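Side-chain contacts in VAL-1 (Chlorella virus, PDB 3GNE), which cleaves alginate as a polysaccharide lyase of family 14 (EC 4.2.2.3), probably by the beta-elimination common to such lyases: residues M118-E121 and V125-Y128; V79-G84 and G91-T96; G17-D22 and S213-N218. One frame throughout, in Å; residues are numbered along the deposited sequence. Where two conformers were deposited one is given.

Interaction 1: residues M118-E121 and V125-Y128; sequences MWQE and VIDY
Met118 sends CG out beside its backbone N (chi1 -83°), while Tyr128 swings its ring anti to its own N (chi1 -173°); sulfur and ring thereby meet on the same face of the sheet. In the Met118 conformer described here, SD sits squarely over the Tyr128 ring, 3.5 Å from its centroid and 9° off the normal, a Met-aromatic contact. The side chain is extended through chi2, which carries the sulfur that far.

Below the sulfur, Met118 CB rests on Ile126 CG1 at 3.7 Å, and Gln120 CG lies 3.9 Å from Ile126 CG2, so the isoleucine is flanked by two side chains of the 118-121 segment. This is the closed end of a beta hairpin. Met118 and Ile126 form an antiparallel hydrogen-bonded pair, Met118 N to Ile126 O at 3.1 Å and Ile126 N to Met118 O at 2.9 Å. Trp119 and Val125 make the next, non-hydrogen-bonded pair; their side chains point to the other face, where Val125 meets Val190 and Val192.

The hydroxyl of Tyr128 bonds to the backbone N of Gly148 and to a bound citrate, and Lys92 touches both Met118 and the ring. The sulfur thus packs one ring face with a polarisable, uncharged atom, probably helping to fix the ring's tilt, with the Tyr128 hydroxyl placed between Gly148 N and the citrate.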
# COMPACT_ATOMS: atom_id res chain seq x y z
N MET A 118 3.72 4.40 1.55
CA MET A 118 4.94 4.28 2.32
C MET A 118 4.89 5.25 3.51
O MET A 118 4.38 6.36 3.43
CB MET A 118 6.20 4.66 1.55
CG MET A 118 6.72 3.50 0.69
SD MET A 118 8.25 3.99 -0.17
CE MET A 118 9.43 4.07 1.18
N TRP A 119 5.50 4.80 4.61
CA TRP A 119 5.87 5.74 5.66
C TRP A 119 7.23 6.33 5.32
O TRP A 119 7.94 5.80 4.44
CB TRP A 119 5.84 5.12 7.04
CG TRP A 119 7.02 4.31 7.51
CD1 TRP A 119 8.17 4.80 8.07
CD2 TRP A 119 7.18 2.88 7.49
NE1 TRP A 119 9.05 3.79 8.40
CE2 TRP A 119 8.45 2.59 8.05
CE3 TRP A 119 6.38 1.82 7.05
CZ2 TRP A 119 8.95 1.29 8.19
CZ3 TRP A 119 6.87 0.54 7.19
CH2 TRP A 119 8.13 0.27 7.75
N GLN A 120 7.59 7.41 6.00
CA GLN A 120 8.80 8.15 5.74
C GLN A 120 9.47 8.43 7.08
O GLN A 120 8.98 8.10 8.15
CB GLN A 120 8.48 9.49 5.08
CG GLN A 120 7.73 9.31 3.73
CD GLN A 120 8.72 8.90 2.65
OE1 GLN A 120 9.02 7.68 2.42
NE2 GLN A 120 9.19 9.89 1.97
N GLU A 121 10.64 9.05 7.03
CA GLU A 121 11.28 9.57 8.22
C GLU A 121 10.28 10.34 9.10
O GLU A 121 9.40 11.03 8.59
CB GLU A 121 12.39 10.55 7.83
CG GLU A 121 13.58 9.90 7.16
CD GLU A 121 14.57 10.97 6.75
OE1 GLU A 121 14.96 10.99 5.56
OE2 GLU A 121 14.96 11.76 7.62
N VAL A 125 4.21 10.30 5.52
CA VAL A 125 3.54 9.38 4.62
C VAL A 125 3.71 9.91 3.22
O VAL A 125 3.68 11.14 3.02
CB VAL A 125 2.04 9.22 5.00
CG1 VAL A 125 1.28 8.33 4.00
CG2 VAL A 125 1.94 8.62 6.40
N ILE A 126 3.81 8.99 2.26
CA ILE A 126 3.70 9.35 0.84
C ILE A 126 2.87 8.30 0.14
O ILE A 126 2.70 7.17 0.55
CB ILE A 126 5.07 9.42 0.12
CG1 ILE A 126 5.86 8.13 0.30
CG2 ILE A 126 5.88 10.62 0.60
CD1 ILE A 126 7.04 7.99 -0.68
N ASP A 127 2.31 8.74 -1.02
CA ASP A 127 1.85 7.86 -2.07
C ASP A 127 3.08 7.39 -2.85
O ASP A 127 3.97 8.18 -3.07
CB ASP A 127 0.92 8.66 -2.99
CG ASP A 127 0.11 7.81 -3.92
OD1 ASP A 127 0.12 6.55 -3.77
OD2 ASP A 127 -0.49 8.36 -4.84
N TYR A 128 3.14 6.13 -3.23
CA TYR A 128 4.34 5.58 -3.85
C TYR A 128 3.92 4.72 -5.06
O TYR A 128 3.29 3.67 -4.89
CB TYR A 128 5.08 4.76 -2.81
CG TYR A 128 6.44 4.27 -3.26
CD1 TYR A 128 7.45 5.20 -3.58
CD2 TYR A 128 6.69 2.90 -3.34
CE1 TYR A 128 8.71 4.77 -4.00
CE2 TYR A 128 7.97 2.47 -3.73
CZ TYR A 128 8.97 3.39 -4.06
OH TYR A 128 10.23 3.01 -4.44

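Interaction 2: residues V79-G84 and G91-T96; sequences VFYPKG and GKHGGT
Tyr81 and His93 meet through one hydrogen bond, Tyr81 OH to His93 NE2 at 2.8 Å, with an angle of 166° at the hydrogen. The two side chains approach from opposite directions, and the hydroxyl arrives at the edge of the imidazole, in its plane, as a ring nitrogen requires. The phenol and imidazole planes are themselves only about 23° apart. Either group could be the donor.

The other first-shell contact is apolar: Val79 CG1 approaches His93 CE1 at 4.0 Å, crossing at about a right angle to the histidine side chain. With CG1 lodged between the backbone N and carbonyl carbon (chi1 61°), this methyl is the branch turned to the imidazole.

The backbones stay well apart, the nearest CA atoms, those of Val79 and His93, being 9.5 Å from each other. Strands 72-80 and 91-99 belong to different sheets of a beta sandwich, the jelly-roll type of architecture expected of the concanavalin clan, and the bond bridges the gap between the two sheets near the end of strand 72-80. Tyr81 lies just past the end of its strand, where its long side chain can reach across.

Aromatic rings position both partners. Phe87 meets the Tyr81 ring edge-to-face and Phe85 meets it obliquely; His93 has Trp77 and an edge-to-face Phe235 as neighbours, with Ile117 beside it. Lys92, next along the strand, instead bonds to Gly222 O and a bound citrate.

Phenol and imidazole are both buried, and in this mainly aromatic and aliphatic setting each supplies the other with a hydrogen-bonding partner. The bond therefore satisfies two polar atoms at once and pins the rotation of the histidine ring, tying the loop that follows strand 72-80 to strand 91-99 of the facing sheet.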
# COMPACT_ATOMS: atom_id res chain seq x y z
N VAL A 79 -3.04 1.88 11.90
CA VAL A 79 -1.76 1.38 12.45
C VAL A 79 -1.37 2.14 13.71
O VAL A 79 -1.53 3.34 13.82
CB VAL A 79 -0.68 1.53 11.36
CG1 VAL A 79 -0.52 3.00 10.97
CG2 VAL A 79 0.64 0.92 11.85
N PHE A 80 -0.90 1.37 14.68
CA PHE A 80 -0.46 1.87 15.98
C PHE A 80 1.06 1.64 16.10
O PHE A 80 1.51 0.48 16.02
CB PHE A 80 -1.22 1.11 17.05
CG PHE A 80 -1.06 1.60 18.48
CD1 PHE A 80 -2.14 2.25 19.09
CD2 PHE A 80 0.08 1.42 19.24
CE1 PHE A 80 -2.05 2.64 20.41
CE2 PHE A 80 0.18 1.82 20.56
CZ PHE A 80 -0.89 2.44 21.17
N TYR A 81 1.77 2.73 16.27
CA TYR A 81 3.22 2.75 16.50
C TYR A 81 3.47 3.08 17.97
O TYR A 81 3.28 4.27 18.31
CB TYR A 81 3.86 3.82 15.61
CG TYR A 81 3.82 3.40 14.14
CD1 TYR A 81 4.71 2.38 13.74
CD2 TYR A 81 2.99 4.00 13.20
CE1 TYR A 81 4.70 2.00 12.38
CE2 TYR A 81 3.00 3.59 11.86
CZ TYR A 81 3.87 2.59 11.49
OH TYR A 81 3.89 2.14 10.17
N PRO A 82 3.87 2.13 18.78
CA PRO A 82 4.16 2.48 20.17
C PRO A 82 5.25 3.53 20.24
O PRO A 82 6.17 3.54 19.42
CB PRO A 82 4.67 1.16 20.76
CG PRO A 82 4.01 0.09 19.90
CD PRO A 82 4.05 0.70 18.50
N LYS A 83 5.18 4.39 21.26
CA LYS A 83 6.22 5.36 21.52
C LYS A 83 7.62 4.78 21.41
O LYS A 83 7.82 3.69 21.99
CB LYS A 83 5.96 5.94 22.93
CG LYS A 83 6.81 7.19 23.25
CD LYS A 83 6.74 7.53 24.71
CE LYS A 83 7.45 8.82 25.12
NZ LYS A 83 7.01 9.18 26.53
N GLY A 84 8.54 5.46 20.70
CA GLY A 84 9.91 4.91 20.61
C GLY A 84 10.12 4.15 19.31
O GLY A 84 11.27 3.87 18.99
N GLY A 91 9.38 3.05 4.79
CA GLY A 91 9.04 1.65 4.59
C GLY A 91 7.67 1.57 3.97
O GLY A 91 7.03 2.60 3.70
N LYS A 92 7.21 0.35 3.77
CA LYS A 92 5.95 0.13 3.08
C LYS A 92 4.84 -0.34 4.01
O LYS A 92 5.08 -1.08 4.96
CB LYS A 92 6.11 -1.01 2.03
CG LYS A 92 6.64 -0.56 0.69
CD LYS A 92 8.04 0.03 0.77
CE LYS A 92 8.50 0.31 -0.67
NZ LYS A 92 9.83 1.02 -0.61
N HIS A 93 3.62 0.02 3.62
CA HIS A 93 2.42 -0.63 4.15
C HIS A 93 1.88 -1.58 3.11
O HIS A 93 2.14 -2.79 3.15
CB HIS A 93 1.37 0.43 4.54
CG HIS A 93 1.68 1.11 5.83
ND1 HIS A 93 0.80 2.03 6.35
CD2 HIS A 93 2.74 1.03 6.68
CE1 HIS A 93 1.32 2.47 7.48
NE2 HIS A 93 2.50 1.91 7.73
N GLY A 94 1.16 -1.06 2.09
CA GLY A 94 0.60 -1.87 1.03
C GLY A 94 -0.20 -0.98 0.11
O GLY A 94 -0.16 0.24 0.23
N GLY A 95 -0.93 -1.60 -0.80
CA GLY A 95 -1.72 -0.77 -1.74
C GLY A 95 -2.29 -1.67 -2.82
O GLY A 95 -2.53 -2.85 -2.63
N THR A 96 -2.53 -1.07 -3.95
CA THR A 96 -3.24 -1.71 -5.03
C THR A 96 -2.34 -1.93 -6.21
O THR A 96 -1.49 -1.11 -6.51
CB THR A 96 -4.42 -0.77 -5.39
OG1 THR A 96 -5.38 -1.41 -6.18
CG2 THR A 96 -3.83 0.38 -6.18

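Interaction 3: residues G17-D22 and S213-N218; sequences GSWNVD and SRFDWN
Trp19 and Phe215 form an offset edge-to-face aromatic pair inside the beta sandwich. The indole turns its edge toward the phenyl face, with the planes at 84° and the centroids of the six-membered ring of Trp19 and the Phe215 ring 6.0 Å apart. The closest approach is at one corner, Trp19 CZ3 to Phe215 CD2 at 4.0 Å, and the two side chains run obliquely to each other.

Trp19 comes from a short 3-10 turn, closed by the bond from Asn20 N to Gly17 O at 3.2 Å, just ahead of strand 21-25. The turn brings the indole in between the sheets: Phe238 and Met240 of strand 231-241 lie against it, along with Leu7 and Pro65, and NE1 is held by Ser5 OG. A glycerol molecule is bound nearby, on the backbone N of Ser18.

Phe215 stands on strand 212-221, with CG anti to its backbone N (chi1 -178°), which extends the ring into the interior where Phe75 stacks on it. Two residues on, Trp217 points to the same interior and packs among Phe59, Phe61, Trp77, Phe235 and Phe238. The Trp19–Phe215 pair thus joins the N-terminal turn to an aromatic core between the sheets.

Just before Phe215, a classic beta bulge sets Ser213 and Arg214 together opposite Phe97 on strand 91-99. Arg214 and Asp216 project from the face turned away from that core, Arg214 making a cation-pi contact with Phe97, while Asp216 OD2 holds a second glycerol together with Asn218 ND2. The carboxylate's other oxygen, Asp216 OD1, takes a side-on salt bridge: Arg214 NE at 3.0 Å and NH2 at 3.2 Å converge on it from the same face of the carboxylate plane, NE on the anti side and NH2 from well above it.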
# COMPACT_ATOMS: atom_id res chain seq x y z
N GLY A 17 -12.20 -15.12 4.16
CA GLY A 17 -13.63 -14.91 3.84
C GLY A 17 -13.75 -14.32 2.44
O GLY A 17 -13.05 -14.79 1.50
N SER A 18 -14.59 -13.32 2.29
CA SER A 18 -14.85 -12.80 0.96
C SER A 18 -13.66 -12.01 0.45
O SER A 18 -13.72 -11.58 -0.73
CB SER A 18 -16.07 -11.89 0.95
OG SER A 18 -15.80 -10.74 1.74
N TRP A 19 -12.61 -11.78 1.24
CA TRP A 19 -11.44 -11.10 0.70
C TRP A 19 -10.59 -12.02 -0.18
O TRP A 19 -9.73 -11.49 -0.95
CB TRP A 19 -10.55 -10.52 1.83
CG TRP A 19 -11.05 -9.17 2.22
CD1 TRP A 19 -12.36 -8.79 2.43
CD2 TRP A 19 -10.27 -8.00 2.45
NE1 TRP A 19 -12.43 -7.45 2.77
CE2 TRP A 19 -11.14 -6.95 2.79
CE3 TRP A 19 -8.88 -7.75 2.39
CZ2 TRP A 19 -10.69 -5.66 3.08
CZ3 TRP A 19 -8.44 -6.46 2.68
CH2 TRP A 19 -9.35 -5.42 3.02
N ASN A 20 -10.74 -13.35 -0.10
CA ASN A 20 -9.93 -14.24 -0.94
C ASN A 20 -8.43 -13.95 -0.74
O ASN A 20 -7.67 -13.68 -1.68
CB ASN A 20 -10.31 -14.11 -2.40
CG ASN A 20 -11.83 -14.17 -2.60
OD1 ASN A 20 -12.45 -13.27 -3.19
ND2 ASN A 20 -12.38 -15.27 -2.14
N VAL A 21 -8.04 -14.00 0.53
CA VAL A 21 -6.64 -13.73 0.89
C VAL A 21 -5.77 -14.91 0.52
O VAL A 21 -6.14 -16.05 0.78
CB VAL A 21 -6.52 -13.48 2.39
CG1 VAL A 21 -5.07 -13.40 2.84
CG2 VAL A 21 -7.22 -12.14 2.73
N ASP A 22 -4.64 -14.60 -0.10
CA ASP A 22 -3.71 -15.66 -0.50
C ASP A 22 -2.28 -15.15 -0.24
O ASP A 22 -2.08 -13.96 0.04
CB ASP A 22 -3.91 -16.01 -1.97
CG ASP A 22 -3.44 -17.39 -2.39
OD1 ASP A 22 -3.05 -18.23 -1.55
OD2 ASP A 22 -3.49 -17.66 -3.64
N SER A 213 -6.32 -5.05 -10.05
CA SER A 213 -6.35 -6.54 -10.00
C SER A 213 -6.17 -7.09 -8.64
O SER A 213 -6.61 -8.21 -8.44
CB SER A 213 -5.32 -7.09 -10.99
OG SER A 213 -4.03 -6.61 -10.68
N ARG A 214 -5.54 -6.41 -7.68
CA ARG A 214 -5.47 -6.97 -6.33
C ARG A 214 -5.11 -5.91 -5.32
O ARG A 214 -4.56 -4.85 -5.67
CB ARG A 214 -4.43 -8.11 -6.18
CG ARG A 214 -2.96 -7.64 -6.24
CD ARG A 214 -2.05 -8.86 -6.04
NE ARG A 214 -0.63 -8.57 -5.83
CZ ARG A 214 0.27 -8.32 -6.78
NH1 ARG A 214 -0.15 -8.27 -8.07
NH2 ARG A 214 1.52 -8.10 -6.43
N PHE A 215 -5.40 -6.20 -4.07
CA PHE A 215 -4.77 -5.55 -2.93
C PHE A 215 -3.53 -6.34 -2.55
O PHE A 215 -3.58 -7.57 -2.46
CB PHE A 215 -5.73 -5.56 -1.73
CG PHE A 215 -5.20 -4.86 -0.49
CD1 PHE A 215 -4.88 -3.50 -0.51
CD2 PHE A 215 -5.03 -5.62 0.68
CE1 PHE A 215 -4.42 -2.86 0.65
CE2 PHE A 215 -4.60 -4.95 1.83
CZ PHE A 215 -4.31 -3.59 1.83
N ASP A 216 -2.42 -5.62 -2.37
CA ASP A 216 -1.19 -6.28 -2.00
C ASP A 216 -0.69 -5.61 -0.73
O ASP A 216 -0.38 -4.43 -0.70
CB ASP A 216 -0.16 -6.09 -3.11
CG ASP A 216 1.01 -7.04 -2.90
OD1 ASP A 216 0.92 -8.22 -3.30
OD2 ASP A 216 2.01 -6.67 -2.28
N TRP A 217 -0.62 -6.39 0.34
CA TRP A 217 -0.11 -5.96 1.62
C TRP A 217 1.30 -6.49 1.76
O TRP A 217 1.52 -7.68 1.63
CB TRP A 217 -0.97 -6.51 2.78
CG TRP A 217 -0.41 -5.93 4.05
CD1 TRP A 217 0.34 -6.57 5.00
CD2 TRP A 217 -0.58 -4.58 4.48
NE1 TRP A 217 0.66 -5.70 5.98
CE2 TRP A 217 0.10 -4.46 5.72
CE3 TRP A 217 -1.26 -3.48 3.98
CZ2 TRP A 217 0.14 -3.26 6.45
CZ3 TRP A 217 -1.23 -2.28 4.70
CH2 TRP A 217 -0.55 -2.20 5.90
N ASN A 218 2.28 -5.66 2.03
CA ASN A 218 3.63 -6.17 2.25
C ASN A 218 4.40 -5.09 2.99
O ASN A 218 4.87 -4.14 2.41
CB ASN A 218 4.28 -6.51 0.92
CG ASN A 218 5.53 -7.34 1.15
OD1 ASN A 218 6.03 -7.46 2.25
ND2 ASN A 218 6.00 -7.94 0.08

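Strand 91-99 connects the three contacts. Interaction 1 borders it on one side, where Trp119 N lies 2.8 Å from Gly91 O, and the 213-218 segment of interaction 3 on the other, where Asp216 N lies 2.8 Å from Gly95 O; both are probable backbone hydrogen bonds. The centres of interactions 1 and 3 are about 21 Å apart, on opposite sides of the chain's centre, without touching. Interaction 2 looks inward between the sheets, yet its Lys92 faces the other way: NZ comes within 3.4 Å of Met118 SD and shares a bound citrate with Tyr128. That anion, probably from the crystallisation liquor, may mark part of the substrate-binding cleft.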